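Local coordinates for L-methionine gamma-lyase (Fusobacterium nucleatum subsp. nucleatum ATCC 25586, PDB 7BQW), which belongs to the Cys/Met-metabolism family of pyridoxal-phosphate-dependent enzymes, has the aminotransferase-like fold and assembles from four copies of its chain, at residues S135-V140 / E167-I172; L161-L166 / E299-Q304; G215-G220 / P247-Y252. All coordinates share one frame; numbering follows the deposited sequence.

Interaction 1. Residues S135-V140 / E167-I172; sequences SNLEEV and EALSKI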
loop_
_atom_site.group_PDB
_atom_site.type_symbol
_atom_site.label_atom_id
_atom_site.label_comp_id
_atom_site.label_asym_id
_atom_site.label_seq_id
_atom_site.Cartn_x
_atom_site.Cartn_y
_atom_site.Cartn_z
ATOM N N SER A 135 -14.886 -7.744 -39.147
ATOM C CA SER A 135 -16.287 -7.390 -39.358
ATOM C C SER A 135 -16.863 -8.135 -40.555
ATOM O O SER A 135 -18.053 -8.478 -40.558
ATOM C CB SER A 135 -16.441 -5.874 -39.511
ATOM O OG SER A 135 -16.039 -5.429 -40.793
ATOM N N ASN A 136 -16.032 -8.429 -41.556
ATOM C CA ASN A 136 -16.431 -9.244 -42.698
ATOM C C ASN A 136 -16.451 -10.712 -42.283
ATOM O O ASN A 136 -15.395 -11.306 -42.035
ATOM C CB ASN A 136 -15.471 -9.024 -43.859
ATOM C CG ASN A 136 -15.945 -9.686 -45.139
ATOM O OD1 ASN A 136 -16.771 -10.606 -45.115
ATOM N ND2 ASN A 136 -15.433 -9.208 -46.272
ATOM N N LEU A 137 -17.647 -11.311 -42.259
ATOM C CA LEU A 137 -17.800 -12.672 -41.743
ATOM C C LEU A 137 -17.065 -13.694 -42.610
ATOM O O LEU A 137 -16.361 -14.574 -42.093
ATOM C CB LEU A 137 -19.286 -13.026 -41.635
ATOM C CG LEU A 137 -20.035 -12.645 -40.349
ATOM C CD1 LEU A 137 -19.292 -13.152 -39.118
ATOM C CD2 LEU A 137 -20.248 -11.137 -40.279
ATOM N N GLU A 138 -17.211 -13.596 -43.936
ATOM C CA GLU A 138 -16.618 -14.606 -44.811
ATOM C C GLU A 138 -15.106 -14.429 -44.925
ATOM O O GLU A 138 -14.368 -15.419 -45.002
ATOM C CB GLU A 138 -17.282 -14.565 -46.190
ATOM C CG GLU A 138 -18.588 -15.355 -46.268
ATOM C CD GLU A 138 -18.421 -16.810 -45.835
ATOM O OE1 GLU A 138 -18.673 -17.129 -44.648
ATOM O OE2 GLU A 138 -18.036 -17.638 -46.691
ATOM N N GLU A 139 -14.625 -13.180 -44.929
ATOM C CA GLU A 139 -13.185 -12.937 -44.900
ATOM C C GLU A 139 -12.534 -13.633 -43.710
ATOM O O GLU A 139 -11.341 -13.955 -43.750
ATOM C CB GLU A 139 -12.921 -11.432 -44.863
ATOM C CG GLU A 139 -11.491 -10.995 -45.153
ATOM C CD GLU A 139 -11.404 -9.485 -45.332
ATOM O OE1 GLU A 139 -12.479 -8.852 -45.334
ATOM O OE2 GLU A 139 -10.285 -8.930 -45.457
ATOM N N VAL A 140 -13.304 -13.886 -42.653
ATOM C CA VAL A 140 -12.798 -14.672 -41.535
ATOM C C VAL A 140 -12.868 -16.156 -41.859
ATOM O O VAL A 140 -11.952 -16.912 -41.522
ATOM C CB VAL A 140 -13.571 -14.326 -40.247
ATOM C CG1 VAL A 140 -13.357 -15.390 -39.166
ATOM C CG2 VAL A 140 -13.160 -12.954 -39.744
ATOM N N GLU A 167 -20.983 -13.680 -31.864
ATOM C CA GLU A 167 -21.649 -14.975 -31.938
ATOM C C GLU A 167 -21.510 -15.565 -33.333
ATOM O O GLU A 167 -21.167 -16.743 -33.492
ATOM C CB GLU A 167 -23.123 -14.825 -31.560
ATOM C CG GLU A 167 -23.910 -16.134 -31.477
ATOM C CD GLU A 167 -25.341 -15.912 -31.015
ATOM O OE1 GLU A 167 -25.987 -14.972 -31.531
ATOM O OE2 GLU A 167 -25.816 -16.664 -30.137
ATOM N N ALA A 168 -21.775 -14.735 -34.348
ATOM C CA ALA A 168 -21.532 -15.108 -35.734
ATOM C C ALA A 168 -20.103 -15.599 -35.914
ATOM O O ALA A 168 -19.863 -16.632 -36.552
ATOM C CB ALA A 168 -21.820 -13.910 -36.645
ATOM N N LEU A 169 -19.145 -14.896 -35.311
ATOM C CA LEU A 169 -17.750 -15.266 -35.488
ATOM C C LEU A 169 -17.385 -16.520 -34.714
ATOM O O LEU A 169 -16.497 -17.266 -35.145
ATOM C CB LEU A 169 -16.854 -14.097 -35.098
ATOM C CG LEU A 169 -16.901 -13.113 -36.256
ATOM C CD1 LEU A 169 -16.252 -11.853 -35.875
ATOM C CD2 LEU A 169 -16.184 -13.735 -37.445
ATOM N N SER A 170 -18.062 -16.792 -33.595
ATOM C CA SER A 170 -17.662 -17.948 -32.797
ATOM C C SER A 170 -18.108 -19.250 -33.449
ATOM O O SER A 170 -17.433 -20.277 -33.315
ATOM C CB SER A 170 -18.226 -17.840 -31.382
ATOM O OG SER A 170 -17.576 -16.809 -30.665
ATOM N N LYS A 171 -19.237 -19.226 -34.157
ATOM C CA LYS A 171 -19.694 -20.425 -34.846
ATOM C C LYS A 171 -18.925 -20.653 -36.140
ATOM O O LYS A 171 -18.638 -21.804 -36.487
ATOM C CB LYS A 171 -21.205 -20.341 -35.092
ATOM C CG LYS A 171 -22.049 -20.568 -33.813
ATOM C CD LYS A 171 -21.332 -21.512 -32.811
ATOM C CE LYS A 171 -20.811 -20.768 -31.562
ATOM N NZ LYS A 171 -19.861 -21.578 -30.749
ATOM N N ILE A 172 -18.547 -19.574 -36.834
ATOM C CA ILE A 172 -17.689 -19.673 -38.013
ATOM C C ILE A 172 -16.250 -20.023 -37.665
ATOM O O ILE A 172 -15.412 -20.123 -38.567
ATOM C CB ILE A 172 -17.793 -18.345 -38.794
ATOM C CG1 ILE A 172 -17.393 -18.487 -40.249
ATOM C CG2 ILE A 172 -16.882 -17.297 -38.225
ATOM C CD1 ILE A 172 -17.483 -17.162 -40.967
#
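Leu137 and Val140 meet Ala168, Leu169 and Ile172 in a small apolar patch between two helices. The CD1 branch of Leu137 does the touching at one end: it sits 3.6 Å from CB of Ala168 and equally 3.6 Å from CD2 of Leu169, lodged between the two. Leu169 CD2 also reaches Val140 CG1, at 3.7 Å, the two side chains crossing at about a right angle. Placing Val140 CG1 opposite the backbone N (chi1 164°) also brings it to CG2 of Ile172, at 4.1 Å.

Both helices belong to consecutive beta-alpha-beta crossovers of the large sheet. Helix 137-141 leads from strand 128-132 to strand 148-154, and helix 166-171 leads from there to strand 180-184. Val140 packs on Val132 as well, so it lies against the sheet, while Glu138 stands at the surface.

Carbon-oxygen contacts involve the ethyl arm of Ile172. Its CD1 lies 3.0 Å from the carbonyl O of Leu137, a doubtfully short approach, and 3.9 Å from OE1 of Glu138, whose chain is bent at chi2.

Polar bonds here serve the helix itself. Asn136 is the N-cap, its OD1 accepting weakly from the backbone N of Glu138. A second weak bond, nearly straight (177°) but long, runs from Glu139 N to Asn136 OD1 at 3.4 Å.

Interaction 2. Residues L161-L166 / E299-Q304; sequences LKIVDL and EIAKKQ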
loop_
_atom_site.group_PDB
_atom_site.type_symbol
_atom_site.label_atom_id
_atom_site.label_comp_id
_atom_site.label_asym_id
_atom_site.label_seq_id
_atom_site.Cartn_x
_atom_site.Cartn_y
_atom_site.Cartn_z
ATOM N N LEU A 161 -14.086 2.522 -32.961
ATOM C CA LEU A 161 -15.011 1.622 -32.280
ATOM C C LEU A 161 -15.685 0.662 -33.257
ATOM O O LEU A 161 -16.910 0.520 -33.295
ATOM C CB LEU A 161 -16.033 2.408 -31.469
ATOM C CG LEU A 161 -15.312 3.288 -30.458
ATOM C CD1 LEU A 161 -15.512 4.731 -30.825
ATOM C CD2 LEU A 161 -15.805 3.002 -29.066
ATOM N N LYS A 162 -14.860 -0.010 -34.057
ATOM C CA LYS A 162 -15.352 -1.112 -34.863
ATOM C C LYS A 162 -16.072 -2.133 -33.985
ATOM O O LYS A 162 -15.542 -2.589 -32.963
ATOM C CB LYS A 162 -14.195 -1.777 -35.615
ATOM C CG LYS A 162 -14.603 -2.920 -36.549
ATOM C CD LYS A 162 -13.512 -3.164 -37.590
ATOM C CE LYS A 162 -13.254 -4.647 -37.801
ATOM N NZ LYS A 162 -12.057 -4.857 -38.663
ATOM N N ILE A 163 -17.300 -2.441 -34.368
ATOM C CA ILE A 163 -18.092 -3.510 -33.785
ATOM C C ILE A 163 -17.914 -4.731 -34.667
ATOM O O ILE A 163 -17.583 -4.624 -35.854
ATOM C CB ILE A 163 -19.577 -3.105 -33.644
ATOM C CG1 ILE A 163 -19.691 -1.859 -32.767
ATOM C CG2 ILE A 163 -20.417 -4.233 -33.030
ATOM C CD1 ILE A 163 -19.256 -2.098 -31.326
ATOM N N VAL A 164 -18.126 -5.901 -34.074
ATOM C CA VAL A 164 -17.858 -7.197 -34.678
ATOM C C VAL A 164 -18.743 -8.231 -33.982
ATOM O O VAL A 164 -18.765 -8.321 -32.750
ATOM C CB VAL A 164 -16.353 -7.521 -34.575
ATOM C CG1 VAL A 164 -16.089 -9.010 -34.558
ATOM C CG2 VAL A 164 -15.600 -6.851 -35.702
ATOM N N ASP A 165 -19.489 -9.001 -34.772
ATOM C CA ASP A 165 -20.521 -9.905 -34.261
ATOM C C ASP A 165 -19.863 -11.123 -33.635
ATOM O O ASP A 165 -19.437 -12.038 -34.338
ATOM C CB ASP A 165 -21.468 -10.305 -35.392
ATOM C CG ASP A 165 -22.682 -11.089 -34.903
ATOM O OD1 ASP A 165 -22.530 -12.001 -34.060
ATOM O OD2 ASP A 165 -23.800 -10.811 -35.380
ATOM N N LEU A 166 -19.828 -11.167 -32.302
ATOM C CA LEU A 166 -19.055 -12.207 -31.619
ATOM C C LEU A 166 -19.654 -13.587 -31.793
ATOM O O LEU A 166 -18.913 -14.573 -31.796
ATOM C CB LEU A 166 -18.934 -11.918 -30.120
ATOM C CG LEU A 166 -18.173 -10.650 -29.782
ATOM C CD1 LEU A 166 -18.209 -10.419 -28.288
ATOM C CD2 LEU A 166 -16.761 -10.784 -30.312
ATOM N N GLU A 299 -26.411 -2.183 -35.648
ATOM C CA GLU A 299 -27.384 -3.232 -35.360
ATOM C C GLU A 299 -26.730 -4.419 -34.664
ATOM O O GLU A 299 -27.322 -5.012 -33.753
ATOM C CB GLU A 299 -28.083 -3.668 -36.654
ATOM C CG GLU A 299 -29.529 -4.151 -36.460
ATOM C CD GLU A 299 -30.475 -3.026 -36.069
ATOM O OE1 GLU A 299 -30.309 -1.906 -36.605
ATOM O OE2 GLU A 299 -31.370 -3.260 -35.221
ATOM N N ILE A 300 -25.515 -4.791 -35.084
ATOM C CA ILE A 300 -24.753 -5.797 -34.344
ATOM C C ILE A 300 -24.517 -5.322 -32.919
ATOM O O ILE A 300 -24.708 -6.069 -31.949
ATOM C CB ILE A 300 -23.419 -6.107 -35.044
ATOM C CG1 ILE A 300 -23.634 -6.784 -36.406
ATOM C CG2 ILE A 300 -22.566 -6.957 -34.134
ATOM C CD1 ILE A 300 -24.664 -7.896 -36.390
ATOM N N ALA A 301 -24.095 -4.066 -32.772
ATOM C CA ALA A 301 -23.820 -3.541 -31.442
ATOM C C ALA A 301 -25.065 -3.578 -30.572
ATOM O O ALA A 301 -24.965 -3.825 -29.364
ATOM C CB ALA A 301 -23.271 -2.118 -31.533
ATOM N N LYS A 302 -26.246 -3.390 -31.176
ATOM C CA LYS A 302 -27.470 -3.370 -30.382
ATOM C C LYS A 302 -27.845 -4.752 -29.848
ATOM O O LYS A 302 -28.428 -4.851 -28.765
ATOM C CB LYS A 302 -28.628 -2.779 -31.193
ATOM C CG LYS A 302 -29.987 -2.841 -30.463
ATOM C CD LYS A 302 -30.620 -1.465 -30.266
ATOM C CE LYS A 302 -31.270 -0.959 -31.548
ATOM N NZ LYS A 302 -32.578 -1.620 -31.796
ATOM N N LYS A 303 -27.514 -5.830 -30.554
ATOM C CA LYS A 303 -27.990 -7.133 -30.092
ATOM C C LYS A 303 -27.086 -7.745 -29.037
ATOM O O LYS A 303 -27.558 -8.543 -28.224
ATOM C CB LYS A 303 -28.170 -8.113 -31.267
ATOM C CG LYS A 303 -27.118 -8.039 -32.392
ATOM C CD LYS A 303 -27.538 -8.865 -33.615
ATOM C CE LYS A 303 -26.598 -10.078 -33.825
ATOM N NZ LYS A 303 -26.540 -10.593 -35.233
ATOM N N GLN A 304 -25.797 -7.397 -29.012
ATOM C CA GLN A 304 -24.882 -8.022 -28.064
ATOM C C GLN A 304 -24.426 -7.100 -26.938
ATOM O O GLN A 304 -23.836 -7.586 -25.966
ATOM C CB GLN A 304 -23.653 -8.589 -28.791
ATOM C CG GLN A 304 -22.755 -7.558 -29.407
ATOM C CD GLN A 304 -21.738 -8.178 -30.332
ATOM O OE1 GLN A 304 -21.865 -9.353 -30.722
ATOM N NE2 GLN A 304 -20.730 -7.390 -30.717
#
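The capped start of helix 166-171, with Val164, Asp165 and Leu166 leading into it, is gripped by Ile300, Lys303 and Gln304 of helix 298-304. Gln304 does this with both ends of its amide. Its NE2 gives a nearly straight bond (174°) to Val164 O at 3.0 Å; the donor stands above that carbonyl plane, though the acceptor lies almost in the plane of the Gln304 amide. Its OE1 takes the backbone N of Leu166 at 3.2 Å, in the carbonyl plane and on a lone pair. Two bonds thus fix the rotation of the amide and straddle Asp165.

Asp165 divides its carboxylate between two tasks. As N-cap it offers OD1 to the backbone N of Ala168, while OD2 is met nearly along its C-O axis by Lys303 NZ, a 2.8 Å salt bridge. Chi1 of -172° swings CG opposite the backbone N and toward the lysine, which crosses it at about a right angle.

In a fold of this type the contact joins the large sheet domain to the smaller C-terminal one: helix 298-304 connects strands 284-288 and 311-316 of the five-stranded sheet. Beside the polar bonds the contact is apolar. Ile163 CG2 meets Ile300 CG2 at 3.6 Å, the two side chains lying alongside one another and running opposite ways, and Ile163 CG1 rests 3.8 Å from Ala301 CB.

Interaction 3. Residues G215-G220 / P247-Y252; sequences GDVIAG and PQEAYY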
loop_
_atom_site.group_PDB
_atom_site.type_symbol
_atom_site.label_atom_id
_atom_site.label_comp_id
_atom_site.label_asym_id
_atom_site.label_seq_id
_atom_site.Cartn_x
_atom_site.Cartn_y
_atom_site.Cartn_z
ATOM N N GLY A 215 -7.671 4.543 -12.305
ATOM C CA GLY A 215 -6.425 5.030 -12.872
ATOM C C GLY A 215 -5.179 4.827 -12.030
ATOM O O GLY A 215 -4.213 5.572 -12.182
ATOM N N ASP A 216 -5.170 3.832 -11.140
ATOM C CA ASP A 216 -4.022 3.640 -10.264
ATOM C C ASP A 216 -3.486 2.208 -10.244
ATOM O O ASP A 216 -2.679 1.881 -9.362
ATOM C CB ASP A 216 -4.348 4.093 -8.827
ATOM C CG ASP A 216 -5.568 3.378 -8.227
ATOM O OD1 ASP A 216 -6.123 2.460 -8.886
ATOM O OD2 ASP A 216 -5.978 3.770 -7.095
ATOM N N VAL A 217 -3.897 1.354 -11.184
ATOM C CA VAL A 217 -3.506 -0.055 -11.201
ATOM C C VAL A 217 -3.291 -0.513 -12.641
ATOM O O VAL A 217 -4.171 -0.356 -13.492
ATOM C CB VAL A 217 -4.571 -0.940 -10.512
ATOM C CG1 VAL A 217 -4.264 -2.446 -10.688
ATOM C CG2 VAL A 217 -4.732 -0.562 -9.009
ATOM N N ILE A 218 -2.134 -1.101 -12.912
ATOM C CA ILE A 218 -1.943 -1.908 -14.110
ATOM C C ILE A 218 -2.320 -3.332 -13.738
ATOM O O ILE A 218 -1.856 -3.840 -12.713
ATOM C CB ILE A 218 -0.487 -1.836 -14.598
ATOM C CG1 ILE A 218 -0.016 -0.373 -14.763
ATOM C CG2 ILE A 218 -0.286 -2.719 -15.879
ATOM C CD1 ILE A 218 -0.803 0.401 -15.739
ATOM N N ALA A 219 -3.167 -3.979 -14.546
ATOM C CA ALA A 219 -3.575 -5.344 -14.205
ATOM C C ALA A 219 -4.374 -5.964 -15.340
ATOM O O ALA A 219 -4.997 -5.266 -16.148
ATOM C CB ALA A 219 -4.413 -5.398 -12.925
ATOM N N GLY A 220 -4.403 -7.300 -15.341
ATOM C CA GLY A 220 -5.139 -8.038 -16.344
ATOM C C GLY A 220 -5.845 -9.226 -15.725
ATOM O O GLY A 220 -5.436 -9.748 -14.686
ATOM N N PRO A 247 -0.465 -8.404 -4.484
ATOM C CA PRO A 247 -1.648 -8.467 -3.611
ATOM C C PRO A 247 -2.297 -7.118 -3.339
ATOM O O PRO A 247 -3.530 -7.027 -3.347
ATOM C CB PRO A 247 -1.092 -9.085 -2.324
ATOM C CG PRO A 247 0.168 -9.779 -2.741
ATOM C CD PRO A 247 0.737 -8.944 -3.829
ATOM N N GLN A 248 -1.513 -6.066 -3.090
ATOM C CA GLN A 248 -2.110 -4.753 -2.866
ATOM C C GLN A 248 -2.912 -4.295 -4.089
ATOM O O GLN A 248 -4.019 -3.747 -3.955
ATOM C CB GLN A 248 -1.020 -3.744 -2.497
ATOM C CG GLN A 248 -1.466 -2.284 -2.535
ATOM C CD GLN A 248 -2.194 -1.885 -1.267
ATOM O OE1 GLN A 248 -1.573 -1.620 -0.235
ATOM N NE2 GLN A 248 -3.526 -1.879 -1.325
ATOM N N GLU A 249 -2.396 -4.565 -5.293
ATOM C CA GLU A 249 -3.136 -4.249 -6.510
ATOM C C GLU A 249 -4.390 -5.109 -6.659
ATOM O O GLU A 249 -5.415 -4.626 -7.166
ATOM C CB GLU A 249 -2.214 -4.380 -7.726
ATOM C CG GLU A 249 -1.694 -3.027 -8.176
ATOM C CD GLU A 249 -0.422 -3.094 -8.978
ATOM O OE1 GLU A 249 -0.267 -2.285 -9.945
ATOM O OE2 GLU A 249 0.422 -3.950 -8.627
ATOM N N ALA A 250 -4.353 -6.364 -6.207
ATOM C CA ALA A 250 -5.581 -7.151 -6.198
ATOM C C ALA A 250 -6.630 -6.502 -5.289
ATOM O O ALA A 250 -7.818 -6.453 -5.635
ATOM C CB ALA A 250 -5.288 -8.594 -5.766
ATOM N N TYR A 251 -6.202 -5.984 -4.132
ATOM C CA TYR A 251 -7.115 -5.274 -3.247
ATOM C C TYR A 251 -7.722 -4.053 -3.943
ATOM O O TYR A 251 -8.943 -3.909 -4.027
ATOM C CB TYR A 251 -6.391 -4.851 -1.962
ATOM C CG TYR A 251 -7.365 -4.235 -1.007
ATOM C CD1 TYR A 251 -8.124 -5.041 -0.149
ATOM C CD2 TYR A 251 -7.595 -2.862 -1.009
ATOM C CE1 TYR A 251 -9.060 -4.491 0.694
ATOM C CE2 TYR A 251 -8.537 -2.307 -0.172
ATOM C CZ TYR A 251 -9.262 -3.124 0.666
ATOM O OH TYR A 251 -10.194 -2.583 1.485
ATOM N N TYR A 252 -6.875 -3.169 -4.466
ATOM C CA TYR A 252 -7.358 -2.011 -5.204
ATOM C C TYR A 252 -8.416 -2.365 -6.239
ATOM O O TYR A 252 -9.273 -1.526 -6.549
ATOM C CB TYR A 252 -6.192 -1.326 -5.906
ATOM C CG TYR A 252 -5.375 -0.377 -5.071
ATOM C CD1 TYR A 252 -5.979 0.613 -4.295
ATOM C CD2 TYR A 252 -3.993 -0.451 -5.075
ATOM C CE1 TYR A 252 -5.223 1.490 -3.545
ATOM C CE2 TYR A 252 -3.233 0.421 -4.330
ATOM C CZ TYR A 252 -3.846 1.389 -3.567
ATOM O OH TYR A 252 -3.064 2.260 -2.840
#
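Val217 turns CG1 opposite its own backbone N (chi1 172°) and CG2 opposite its carbonyl carbon, which splays the two methyls toward different residues of helix 247-257: CG1 toward Glu249 and CG2 toward Tyr252. In this tetrameric fold-type-I PLP enzyme, segment 215-220 runs into strand 220-224 of the large sheet, which Gly220 begins, and the helix it touches is deep in the subunit interfaces.

Val217 CG2 is 3.5 Å from Tyr252 CB and lies obliquely to the ring. Its other methyl, CG1, stands 3.6 Å from Glu249 CG. The glutamate continues extended beyond CG along the loop backbone, where OE1 lies 3.6 Å from Ile218 O and 3.7 Å from Ile218 N, with no hydrogen bond to either. Ile253, one turn on from Glu249, also packs on Val217.

Asp216 belongs as much to the assembly as to this chain. Its OD2 forms a salt bridge with Arg255 NE of the third subunit and is hydrogen-bonded to Tyr251 OH of that same subunit, while OD1 takes Asn212 ND2 at home. Such partners would be expected to stabilise its negative charge in this buried setting. The Tyr252 ring is flanked on both faces, by groups that are both offset toward the rim: Gln248 NE2 lies 3.8 Å above the plane on one side, and Asp216 OD2 lies 4.2 Å above it on the opposite face.

Interactions 1 and 2 are neighbours, their centres about 12 Å apart, and share helix 166-171: interaction 2 holds its capped start, while interaction 1 packs its body. Leu169 touches Val164 and Ser135 touches Lys162, so the two contacts run into each other. Interaction 3 stands alone, its centre about 34 Å from that of interaction 1 and 30 Å from that of interaction 2, on the other side of the chain's centre. Chemistry follows place. The partly buried interaction 1 is apolar; the buried interaction 2, between domains, adds amide bonds and a salt bridge; interaction 3, also buried, is mostly van der Waals packing across its segments, while Asp216 pairs with Arg255 of the third subunit.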